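Local coordinates for protein NADPH-ferredoxin reductase FprA (Mycobacterium tuberculosis, PDB 1LQT) that transfers electrons between NADPH and ferredoxin through a bound FAD and may supply electrons to P450 systems, at residues 46-49 / 50-53; 63-66 / 67-70; 122-125 / 126-129. All coordinates share one frame; numbering follows the deposited sequence. Where two conformers were deposited one is given.

The three contacts come in series along the chain and are all local, each within a helix or at its start. Interaction 1 is the short helix 48-51 against the pyrophosphate and flavin of the FAD; interaction 2, about 13 Å away between centres, is the next helix, 64-71, and the two touch where Trp-46 and Val-49 meet Ser-64, Phe-67, Glu-68 and Ile-63. Interaction 3, about 15 Å from interaction 1 between centres, is where strand 122-124, at the border of the parallel six-stranded sheet, turns into helix 125-132; its Val-129 packs on Ser-51 and Gly-52. Interactions 2 and 3 do not touch (centres about 28 Å apart), whereas 46-53, which binds the FAD, touches both.

Interaction 1. Residues 46-49 / 50-53; sequences WGLV and RSGV. With FAD (flavin-adenine dinucleotide), chain H.
Arg-50, Leu-48 and Val-49 carry this turn, the short helix 48-51 that passes against the pyrophosphate and flavin of the FAD, with Gly-47 as its N-cap. The Gly-47 carbonyl O receives Ser-51 N at 3.0 Å, nearly straight (164°) and in the carbonyl plane, and takes a weak second bond from Arg-50 N. The CB of Arg-50 rests beside that same oxygen. From there the chain runs out extended, CG anti to the backbone N (chi1 176°), which carries the guanidinium away from the turn to a salt bridge with Glu-430.

Leu-48 works on two sides. Its CD2 lies 3.6 Å from Gly-52 CA, while CB, CG and CD1 face the cofactor, CB being 3.2 Å from the ribityl O2' of FAD. Its carbonyl O closes the helix with two donors: Val-53 N at 2.9 Å, almost in line with the C=O bond, and Gly-52 N, which comes in more from the side and tilted from the carbonyl plane. Val-53 follows, its CG2 3.6 Å from both Leu-48 O and flavin N5. Val-49 branches toward the other side of the turn, where it packs on Ile-63 and Phe-67.

The amide of Leu-48 points straight at the pyrophosphate, 3.0 Å from FAD O2A with an angle of 172°. Sitting at the N-terminus of the short helix, this N-H meets the negative phosphate, and the helix end probably adds a small favourable electrostatic effect, while Leu-48 carbons lie along the ribityl and phosphate oxygens and Val-53 CG2 against the flavin.

Interaction 2. Residues 63-66 / 67-70; sequences ISKQ and FEKT
In helix 64-71, which follows the FAD-binding turn 48-51, the carbonyl and side chain of Ile-63 meet Phe-67 one turn further on. The phenyl ring lies with one face against the Ile-63 carbonyl: that O sits 3.8 Å above the plane, over the ring centre. At the far end of the ring, Ile-63 CG1 comes to 3.8 Å from Phe-67 CZ, the two side chains running at a slant to each other. A chi1 of -55° sets Phe-67 CG beside its own backbone N, which turns the ring back along the helix toward Ile-63 and Ser-64.

The ring is also stacked on Phe-16 of helix 13-28, and its CD2 lies 3.7 Å from CD1 of Trp-46. Helix 13-28 follows strand 4-9 in what is consistent with a Rossmann-type FAD-binding fold, so Phe-67 joins the helix of this contact both to that element and to the turn that holds the cofactor. Thr-70 also packs on helix 13-28, at Ala-19 and Ala-20.

Regular i to i+4 bonds run along the backbone: Glu-68 N to Ser-64 O at 2.9 Å, Lys-69 N to Lys-65 O at 3.0 Å, and Thr-70 N to Gln-66 O at 3.1 Å.

Away from the buried ring, the polar side holds two water bridges. Glu-68 OE1 accepts from one water that also donates to Ser-64 OG, and from a second that accepts from Lys-65 NZ. Lys-65 and Glu-68 are near each other but not salt-bridged, NZ to OE1 being 4.6 Å; Lys-65 bends at chi2 (-81°) and lays its CD 3.6 Å from that carboxylate oxygen. Ser-64 OG is further hydrogen-bonded to Lys-61 O.

Interaction 3. Residues 122-125 / 126-129; sequences SIAA and VDFV
Ala-124 O accepts Phe-128 N at 3.0 Å, with an N-H...O angle of 161° and the donor in the carbonyl plane, where strand 122-124 gives way to helix 125-132; Ala-124 is the N-cap. One residue along, Ala-125 O takes Val-129 N at 2.8 Å, and beside that bond CG2 of Val-129 makes a close approach of 3.1 Å to the same Ala-125 O.

Apolar contacts come next. Ile-123, just before the cap, reaches over the first turn: its CD1 is 3.8 Å from Phe-128 CB and 4.0 Å from ring atom CD1 of Phe-128. With CG1 between the backbone N and the carbonyl carbon (chi1 65°), the ethyl arm is swung forward toward the helix. The Phe-128 ring itself leads away, CG anti to the backbone N (chi1 -174°), to Val-162 and Leu-166 of helix 157-167 and to an edge-to-face meeting with Tyr-132.

One polar side chain also meets the cap residue: in the conformer given, Asp-127 OD1 lies 3.7 Å from Ala-124 CB.

Strand 122-124 borders the parallel sheet, and Ile-123 and Ala-125 share backbone hydrogen bonds with strand 317-320, both through Arg-320. Ala-124 and Ala-125 stand at the change from strand to helix; Ala-125 lies against strand 317-320 and helix 157-167, and Val-129 touches the FAD. The carbonyls of Ala-124 and Ala-125 are taken by helix N-H groups, so the turn buries mostly apolar carbon beside the FAD.

Interaction 1. Residues 46-49 / 50-53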
ATOM      1  N   TRP A  46     -11.681   1.343   0.434  1.00  8.10           N
ATOM      2  CA  TRP A  46     -10.899   0.412  -0.384  1.00  8.20           C
ATOM      3  C   TRP A  46      -9.393   0.438  -0.142  1.00  7.96           C
ATOM      4  O   TRP A  46      -8.667  -0.381  -0.681  1.00  8.54           O
ATOM      5  CB  TRP A  46     -11.234   0.451  -1.882  1.00  8.93           C
ATOM      6  CG  TRP A  46     -12.726   0.295  -2.179  1.00  9.90           C
ATOM      7  CD1 TRP A  46     -13.711  -0.262  -1.365  1.00 10.02           C
ATOM      8  CD2 TRP A  46     -13.376   0.668  -3.376  1.00 10.92           C
ATOM      9  NE1 TRP A  46     -14.921  -0.200  -1.991  1.00 10.83           N
ATOM     10  CE2 TRP A  46     -14.751   0.390  -3.217  1.00 10.29           C
ATOM     11  CE3 TRP A  46     -12.952   1.253  -4.569  1.00 11.03           C
ATOM     12  CZ2 TRP A  46     -15.689   0.638  -4.235  1.00 10.83           C
ATOM     13  CZ3 TRP A  46     -13.874   1.492  -5.562  1.00 10.92           C
ATOM     14  CH2 TRP A  46     -15.228   1.213  -5.379  1.00 11.84           C
ATOM     15  N   GLY A  47      -8.925   1.356   0.682  1.00  8.04           N
ATOM     16  CA  GLY A  47      -7.530   1.386   1.058  1.00  8.00           C
ATOM     17  C   GLY A  47      -6.641   1.449  -0.153  1.00  7.64           C
ATOM     18  O   GLY A  47      -6.851   2.229  -1.083  1.00  7.49           O
ATOM     19  N   LEU A  48      -5.595   0.641  -0.149  1.00  8.05           N
ATOM     20  CA  LEU A  48      -4.594   0.643  -1.223  1.00  7.96           C
ATOM     21  C   LEU A  48      -5.173   0.121  -2.529  1.00  8.20           C
ATOM     22  O   LEU A  48      -4.565   0.346  -3.576  1.00  8.27           O
ATOM     23  CB  LEU A  48      -3.365  -0.149  -0.828  1.00  7.98           C
ATOM     24  CG  LEU A  48      -2.468   0.489   0.233  1.00  8.10           C
ATOM     25  CD1 LEU A  48      -1.434  -0.524   0.683  1.00  9.45           C
ATOM     26  CD2 LEU A  48      -1.780   1.735  -0.295  1.00  8.94           C
ATOM     27  N   VAL A  49      -6.330  -0.544  -2.537  1.00  8.19           N
ATOM     28  CA  VAL A  49      -6.901  -0.906  -3.833  1.00  8.59           C
ATOM     29  C   VAL A  49      -7.155   0.383  -4.633  1.00  8.54           C
ATOM     30  O   VAL A  49      -6.968   0.410  -5.846  1.00  9.72           O
ATOM     31  CB  VAL A  49      -8.159  -1.763  -3.680  1.00  9.10           C
ATOM     32  CG1 VAL A  49      -8.924  -1.927  -4.974  1.00 10.63           C
ATOM     33  CG2 VAL A  49      -7.811  -3.111  -3.097  1.00 10.59           C
ATOM     34  N   ARG A  50      -7.629   1.416  -3.975  1.00  8.55           N
ATOM     35  CA  ARG A  50      -7.800   2.730  -4.571  1.00  8.64           C
ATOM     36  C   ARG A  50      -6.513   3.541  -4.603  1.00  8.79           C
ATOM     37  O   ARG A  50      -6.147   4.061  -5.662  1.00  8.95           O
ATOM     38  CB  ARG A  50      -8.894   3.496  -3.822  1.00  9.19           C
ATOM     39  CG  ARG A  50      -9.080   4.919  -4.299  1.00  8.95           C
ATOM     40  CD  ARG A  50     -10.089   5.677  -3.504  1.00 10.18           C
ATOM     41  NE  ARG A  50     -10.040   7.104  -3.721  1.00 10.59           N
ATOM     42  CZ  ARG A  50     -10.873   7.815  -4.501  1.00  9.22           C
ATOM     43  NH1 ARG A  50     -11.831   7.227  -5.182  1.00  9.88           N
ATOM     44  NH2 ARG A  50     -10.738   9.119  -4.571  1.00  9.41           N
ATOM     45  N   SER A  51      -5.801   3.642  -3.480  1.00  8.21           N
ATOM     46  CA  SER A  51      -4.720   4.615  -3.381  1.00  8.53           C
ATOM     47  C   SER A  51      -3.316   4.095  -3.621  1.00  8.37           C
ATOM     48  O   SER A  51      -2.396   4.895  -3.673  1.00  8.90           O
ATOM     49  CB  SER A  51      -4.755   5.304  -2.045  1.00  9.23           C
ATOM     50  OG  SER A  51      -4.308   4.466  -0.988  1.00  9.06           O
ATOM     51  N   GLY A  52      -3.182   2.786  -3.729  1.00  8.45           N
ATOM     52  CA  GLY A  52      -1.887   2.149  -3.876  1.00  8.36           C
ATOM     53  C   GLY A  52      -1.657   1.543  -5.242  1.00  8.34           C
ATOM     54  O   GLY A  52      -0.751   1.938  -5.949  1.00  8.41           O
ATOM     55  N   VAL A  53      -2.521   0.614  -5.619  1.00  8.59           N
ATOM     56  CA  VAL A  53      -2.455  -0.023  -6.910  1.00  8.64           C
ATOM     57  C   VAL A  53      -2.280   1.057  -7.968  1.00  8.40           C
ATOM     58  O   VAL A  53      -2.988   2.071  -7.980  1.00  8.45           O
ATOM     59  CB  VAL A  53      -3.708  -0.886  -7.176  1.00  8.91           C
ATOM     60  CG1 VAL A  53      -3.655  -1.463  -8.568  1.00  9.85           C
ATOM     61  CG2 VAL A  53      -3.846  -1.997  -6.146  1.00  9.38           C
TER
HETATM   62  PA  FAD H2457      -4.797  -1.039   3.276  1.00  8.02           P
HETATM   63  O1A FAD H2457      -3.672  -0.095   3.413  1.00  8.20           O
HETATM   64  O2A FAD H2457      -5.262  -1.451   1.928  1.00  7.84           O
HETATM   65  O5B FAD H2457      -6.072  -0.431   4.027  1.00  7.94           O
HETATM   66  C5B FAD H2457      -5.913   0.221   5.293  1.00  7.87           C
HETATM   67  C4B FAD H2457      -7.102   1.160   5.448  1.00  7.90           C
HETATM   68  O4B FAD H2457      -7.121   1.590   6.807  1.00  8.01           O
HETATM   69  C3B FAD H2457      -7.020   2.421   4.580  1.00  8.20           C
HETATM   70  O3B FAD H2457      -8.223   2.675   3.891  1.00  8.05           O
HETATM   71  C2B FAD H2457      -6.679   3.492   5.583  1.00  8.02           C
HETATM   72  O2B FAD H2457      -7.045   4.805   5.228  1.00  7.90           O
HETATM   73  C1B FAD H2457      -7.395   2.977   6.837  1.00  7.97           C
HETATM   74  N9A FAD H2457      -6.890   3.513   8.094  1.00  8.30           N
HETATM   75  C8A FAD H2457      -5.578   3.581   8.477  1.00  8.30           C
HETATM   76  N7A FAD H2457      -5.440   4.105   9.688  1.00  9.15           N
HETATM   77  C5A FAD H2457      -6.724   4.422  10.085  0.50  8.27           C
HETATM   78  C6A FAD H2457      -7.211   5.009  11.255  1.00  9.63           C
HETATM   79  N6A FAD H2457      -6.452   5.354  12.284  1.00 10.73           N
HETATM   80  N1A FAD H2457      -8.560   5.177  11.343  1.00  9.12           N
HETATM   81  C2A FAD H2457      -9.356   4.772  10.317  1.00  8.79           C
HETATM   82  N3A FAD H2457      -8.956   4.200   9.174  1.00  8.93           N
HETATM   83  C4A FAD H2457      -7.630   4.046   9.106  0.50  8.33           C
HETATM   84  N1  FAD H2457      -1.675  -6.023  -4.494  1.00 10.26           N
HETATM   85  C2  FAD H2457      -2.132  -6.665  -5.606  1.00 10.74           C
HETATM   86  O2  FAD H2457      -2.704  -7.735  -5.524  1.00 11.76           O
HETATM   87  N3  FAD H2457      -1.909  -6.090  -6.847  1.00 11.52           N
HETATM   88  C4  FAD H2457      -1.331  -4.868  -7.031  1.00 10.61           C
HETATM   89  O4  FAD H2457      -1.195  -4.387  -8.178  1.00 12.30           O
HETATM   90  C4X FAD H2457      -0.912  -4.191  -5.880  0.50  9.92           C
HETATM   91  N5  FAD H2457      -0.341  -2.942  -5.975  1.00 10.25           N
HETATM   92  C5X FAD H2457       0.101  -2.308  -4.843  0.50  9.73           C
HETATM   93  C6  FAD H2457       0.698  -1.074  -4.935  1.00  9.61           C
HETATM   94  C7  FAD H2457       1.228  -0.428  -3.833  1.00  9.98           C
HETATM   95  C7M FAD H2457       1.857   0.930  -3.979  1.00 10.88           C
HETATM   96  C8  FAD H2457       1.114  -1.050  -2.583  1.00  9.28           C
HETATM   97  C8M FAD H2457       1.693  -0.406  -1.353  1.00 10.11           C
HETATM   98  C9  FAD H2457       0.491  -2.291  -2.468  1.00  9.60           C
HETATM   99  C9A FAD H2457      -0.021  -2.935  -3.585  1.00  9.46           C
HETATM  100  N10 FAD H2457      -0.630  -4.191  -3.496  1.00  9.41           N
HETATM  101  C10 FAD H2457      -1.096  -4.807  -4.631  1.00  9.50           C
HETATM  102  C1' FAD H2457      -0.838  -4.873  -2.186  1.00  9.49           C
HETATM  103  C2' FAD H2457      -2.165  -4.465  -1.549  1.00  9.15           C
HETATM  104  O2' FAD H2457      -2.282  -3.067  -1.635  1.00  9.52           O
HETATM  105  C3' FAD H2457      -2.191  -4.914  -0.075  1.00  8.77           C
HETATM  106  O3' FAD H2457      -2.105  -6.332   0.023  1.00  9.65           O
HETATM  107  C4' FAD H2457      -3.477  -4.586   0.685  1.00  8.31           C
HETATM  108  O4' FAD H2457      -4.037  -3.349   0.255  1.00  8.62           O
HETATM  109  C5' FAD H2457      -3.211  -4.544   2.190  1.00  8.25           C
HETATM  110  O5' FAD H2457      -4.507  -4.443   2.794  1.00  7.96           O
HETATM  111  P   FAD H2457      -4.783  -3.847   4.239  1.00  8.33           P
HETATM  112  O1P FAD H2457      -6.247  -3.985   4.408  1.00  8.04           O
HETATM  113  O2P FAD H2457      -3.900  -4.432   5.293  1.00  8.59           O
HETATM  114  O3P FAD H2457      -4.365  -2.318   4.172  1.00  7.88           O

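Interaction 2. Residues 63-66 / 67-70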
ATOM      1  N   ILE A  63     -11.538  -5.948  -7.842  1.00 13.68           N
ATOM      2  CA  ILE A  63     -11.876  -6.621  -6.604  0.50 13.59           C
ATOM      3  C   ILE A  63     -12.821  -5.741  -5.773  1.00 12.10           C
ATOM      4  O   ILE A  63     -13.539  -6.236  -4.940  1.00 12.62           O
ATOM      5  CB  ILE A  63     -10.562  -6.942  -5.803  0.50 14.39           C
ATOM      6  CG1 ILE A  63     -10.842  -7.766  -4.535  0.50 15.84           C
ATOM      7  CG2 ILE A  63      -9.835  -5.676  -5.415  0.50 14.47           C
ATOM      8  CD1 ILE A  63     -11.385  -9.159  -4.807  0.50 15.75           C
ATOM      9  N   SER A  64     -12.784  -4.428  -6.006  1.00 11.40           N
ATOM     10  CA  SER A  64     -13.681  -3.545  -5.284  1.00 11.32           C
ATOM     11  C   SER A  64     -15.151  -3.917  -5.457  1.00 10.42           C
ATOM     12  O   SER A  64     -15.952  -3.618  -4.590  1.00 10.24           O
ATOM     13  CB  SER A  64     -13.408  -2.101  -5.662  1.00 12.60           C
ATOM     14  OG  SER A  64     -13.670  -1.848  -7.022  1.00 13.95           O
ATOM     15  N   LYS A  65     -15.509  -4.576  -6.553  1.00 11.38           N
ATOM     16  CA  LYS A  65     -16.888  -4.991  -6.730  1.00 12.20           C
ATOM     17  C   LYS A  65     -17.321  -5.935  -5.635  1.00 11.76           C
ATOM     18  O   LYS A  65     -18.450  -5.909  -5.181  1.00 12.04           O
ATOM     19  CB  LYS A  65     -17.048  -5.684  -8.075  1.00 14.28           C
ATOM     20  CG  LYS A  65     -17.028  -4.786  -9.248  1.00 17.57           C
ATOM     21  CD  LYS A  65     -18.377  -4.136  -9.438  1.00 19.61           C
ATOM     22  CE  LYS A  65     -18.508  -3.498 -10.777  1.00 22.02           C
ATOM     23  NZ  LYS A  65     -19.878  -2.979 -10.919  1.00 24.34           N
ATOM     24  N   GLN A  66     -16.418  -6.825  -5.226  1.00 12.36           N
ATOM     25  CA  GLN A  66     -16.679  -7.750  -4.128  1.00 13.06           C
ATOM     26  C   GLN A  66     -16.946  -6.977  -2.839  1.00 11.93           C
ATOM     27  O   GLN A  66     -17.819  -7.334  -2.054  1.00 12.32           O
ATOM     28  CB  GLN A  66     -15.472  -8.676  -3.892  1.00 15.89           C
ATOM     29  CG  GLN A  66     -15.263  -9.752  -4.842  1.00 21.13           C
ATOM     30  CD  GLN A  66     -14.178 -10.742  -4.361  1.00 26.16           C
ATOM     31  OE1 GLN A  66     -13.879 -10.876  -3.132  1.00 27.75           O
ATOM     32  NE2 GLN A  66     -13.583 -11.425  -5.319  1.00 29.69           N
ATOM     33  N   PHE A  67     -16.134  -5.949  -2.598  1.00 11.40           N
ATOM     34  CA  PHE A  67     -16.300  -5.133  -1.421  1.00 10.69           C
ATOM     35  C   PHE A  67     -17.658  -4.435  -1.455  1.00 10.33           C
ATOM     36  O   PHE A  67     -18.328  -4.329  -0.439  1.00 11.11           O
ATOM     37  CB  PHE A  67     -15.165  -4.093  -1.292  1.00 10.11           C
ATOM     38  CG  PHE A  67     -13.747  -4.675  -1.313  1.00 10.70           C
ATOM     39  CD1 PHE A  67     -13.494  -6.020  -1.098  1.00 11.13           C
ATOM     40  CD2 PHE A  67     -12.687  -3.845  -1.593  1.00 11.98           C
ATOM     41  CE1 PHE A  67     -12.203  -6.492  -1.103  1.00 13.04           C
ATOM     42  CE2 PHE A  67     -11.378  -4.330  -1.612  1.00 13.13           C
ATOM     43  CZ  PHE A  67     -11.156  -5.632  -1.378  1.00 13.23           C
ATOM     44  N   GLU A  68     -18.052  -3.970  -2.628  1.00 10.08           N
ATOM     45  CA  GLU A  68     -19.346  -3.291  -2.780  1.00 10.25           C
ATOM     46  C   GLU A  68     -20.492  -4.251  -2.486  1.00 10.61           C
ATOM     47  O   GLU A  68     -21.470  -3.875  -1.863  1.00 11.18           O
ATOM     48  CB  GLU A  68     -19.486  -2.713  -4.179  1.00 10.43           C
ATOM     49  CG  GLU A  68     -18.557  -1.524  -4.395  1.00 10.33           C
ATOM     50  CD  GLU A  68     -18.582  -0.990  -5.809  1.00 11.11           C
ATOM     51  OE1 GLU A  68     -18.401  -1.793  -6.739  1.00 12.51           O
ATOM     52  OE2 GLU A  68     -18.728   0.208  -5.972  1.00 11.75           O
ATOM     53  N   LYS A  69     -20.363  -5.488  -2.926  1.00 11.10           N
ATOM     54  CA  LYS A  69     -21.390  -6.471  -2.653  1.00 12.30           C
ATOM     55  C   LYS A  69     -21.504  -6.721  -1.151  1.00 12.35           C
ATOM     56  O   LYS A  69     -22.602  -6.791  -0.626  1.00 13.76           O
ATOM     57  CB  LYS A  69     -21.088  -7.763  -3.405  0.50 13.67           C
ATOM     58  CG  LYS A  69     -22.183  -8.816  -3.306  0.50 15.38           C
ATOM     59  CD  LYS A  69     -21.919 -10.012  -4.205  0.50 18.99           C
ATOM     60  CE  LYS A  69     -22.782 -11.192  -3.813  0.50 22.26           C
ATOM     61  NZ  LYS A  69     -24.208 -10.793  -3.830  0.50 25.23           N
ATOM     62  N   THR A  70     -20.380  -6.803  -0.439  1.00 11.43           N
ATOM     63  CA  THR A  70     -20.436  -6.950   1.003  1.00 12.04           C
ATOM     64  C   THR A  70     -21.140  -5.740   1.625  1.00 11.76           C
ATOM     65  O   THR A  70     -21.972  -5.875   2.515  1.00 13.35           O
ATOM     66  CB  THR A  70     -19.023  -7.106   1.540  1.00 12.22           C
ATOM     67  OG1 THR A  70     -18.507  -8.359   1.091  1.00 13.57           O
ATOM     68  CG2 THR A  70     -18.984  -7.098   3.075  1.00 13.99           C
TER
HETATM   69  O   HOH W   1     -16.064  -1.432  -8.167  1.00 17.16           O
HETATM   70  O   HOH W   2     -20.191  -1.399  -8.714  1.00 20.23           O

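Interaction 3. Residues 122-125 / 126-129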
ATOM      1  N   SER A 122      14.163  14.059  -2.137  1.00 10.27           N
ATOM      2  CA  SER A 122      14.310  12.716  -1.573  1.00 10.14           C
ATOM      3  C   SER A 122      13.027  12.379  -0.829  1.00 10.17           C
ATOM      4  O   SER A 122      12.718  13.010   0.167  1.00 11.00           O
ATOM      5  CB  SER A 122      15.486  12.670  -0.615  1.00 10.19           C
ATOM      6  OG  SER A 122      15.521  11.442   0.090  1.00 10.35           O
ATOM      7  N   ILE A 123      12.281  11.419  -1.352  1.00  9.65           N
ATOM      8  CA  ILE A 123      10.965  11.066  -0.840  1.00  9.58           C
ATOM      9  C   ILE A 123      10.817   9.566  -0.781  1.00  9.37           C
ATOM     10  O   ILE A 123      11.628   8.843  -1.331  1.00  9.51           O
ATOM     11  CB  ILE A 123       9.837  11.704  -1.702  1.00 10.89           C
ATOM     12  CG1 ILE A 123       9.834  11.150  -3.122  1.00 11.23           C
ATOM     13  CG2 ILE A 123       9.954  13.195  -1.693  1.00 13.96           C
ATOM     14  CD1 ILE A 123       8.717  11.717  -3.983  1.00 13.36           C
ATOM     15  N   ALA A 124       9.765   9.113  -0.110  1.00  9.70           N
ATOM     16  CA  ALA A 124       9.409   7.711  -0.101  1.00  9.97           C
ATOM     17  C   ALA A 124       8.424   7.398  -1.189  1.00  9.18           C
ATOM     18  O   ALA A 124       7.637   8.233  -1.613  1.00  9.65           O
ATOM     19  CB  ALA A 124       8.804   7.304   1.244  1.00 11.35           C
ATOM     20  N   ALA A 125       8.416   6.155  -1.613  1.00  9.15           N
ATOM     21  CA  ALA A 125       7.391   5.702  -2.507  1.00  8.97           C
ATOM     22  C   ALA A 125       6.006   5.884  -1.906  1.00  9.12           C
ATOM     23  O   ALA A 125       5.058   6.195  -2.619  1.00  8.85           O
ATOM     24  CB  ALA A 125       7.611   4.261  -2.948  1.00  9.73           C
ATOM     25  N   VAL A 126       5.875   5.678  -0.593  1.00  8.91           N
ATOM     26  CA  VAL A 126       4.572   5.924   0.028  1.00  9.21           C
ATOM     27  C   VAL A 126       4.030   7.304  -0.400  1.00  8.68           C
ATOM     28  O   VAL A 126       2.873   7.454  -0.773  1.00  9.10           O
ATOM     29  CB  VAL A 126       4.671   5.860   1.559  1.00  9.30           C
ATOM     30  CG1 VAL A 126       3.326   6.162   2.186  1.00 10.09           C
ATOM     31  CG2 VAL A 126       5.153   4.478   1.989  1.00  9.71           C
ATOM     32  N   ASP A 127       4.869   8.321  -0.280  0.50  9.54           N
ATOM     33  CA  ASP A 127       4.447   9.672  -0.567  0.50  9.76           C
ATOM     34  C   ASP A 127       4.293   9.911  -2.076  0.50  9.50           C
ATOM     35  O   ASP A 127       3.405  10.646  -2.471  0.50  9.13           O
ATOM     36  CB  ASP A 127       5.394  10.703   0.024  0.50  9.62           C
ATOM     37  CG  ASP A 127       5.504  10.610   1.513  0.50 10.15           C
ATOM     38  OD1 ASP A 127       5.957   9.549   2.043  0.50 11.87           O
ATOM     39  OD2 ASP A 127       5.195  11.579   2.235  0.50 12.70           O
ATOM     40  N   PHE A 128       5.150   9.337  -2.914  1.00  9.41           N
ATOM     41  CA  PHE A 128       5.031   9.509  -4.344  1.00  9.03           C
ATOM     42  C   PHE A 128       3.782   8.844  -4.899  1.00  8.49           C
ATOM     43  O   PHE A 128       3.042   9.446  -5.671  1.00  8.54           O
ATOM     44  CB  PHE A 128       6.299   8.988  -5.034  1.00  9.61           C
ATOM     45  CG  PHE A 128       6.308   9.256  -6.511  1.00 10.19           C
ATOM     46  CD1 PHE A 128       6.345  10.533  -6.994  1.00 11.33           C
ATOM     47  CD2 PHE A 128       6.313   8.214  -7.413  1.00 10.19           C
ATOM     48  CE1 PHE A 128       6.345  10.780  -8.363  1.00 11.97           C
ATOM     49  CE2 PHE A 128       6.316   8.481  -8.766  1.00 10.21           C
ATOM     50  CZ  PHE A 128       6.317   9.744  -9.211  1.00 11.68           C
ATOM     51  N   VAL A 129       3.561   7.601  -4.503  1.00  8.40           N
ATOM     52  CA  VAL A 129       2.385   6.846  -4.864  1.00  8.31           C
ATOM     53  C   VAL A 129       1.123   7.537  -4.371  1.00  8.06           C
ATOM     54  O   VAL A 129       0.133   7.683  -5.096  1.00  8.18           O
ATOM     55  CB  VAL A 129       2.457   5.415  -4.314  1.00  8.66           C
ATOM     56  CG1 VAL A 129       1.145   4.672  -4.558  1.00  9.56           C
ATOM     57  CG2 VAL A 129       3.638   4.638  -4.913  1.00  9.46           C
TER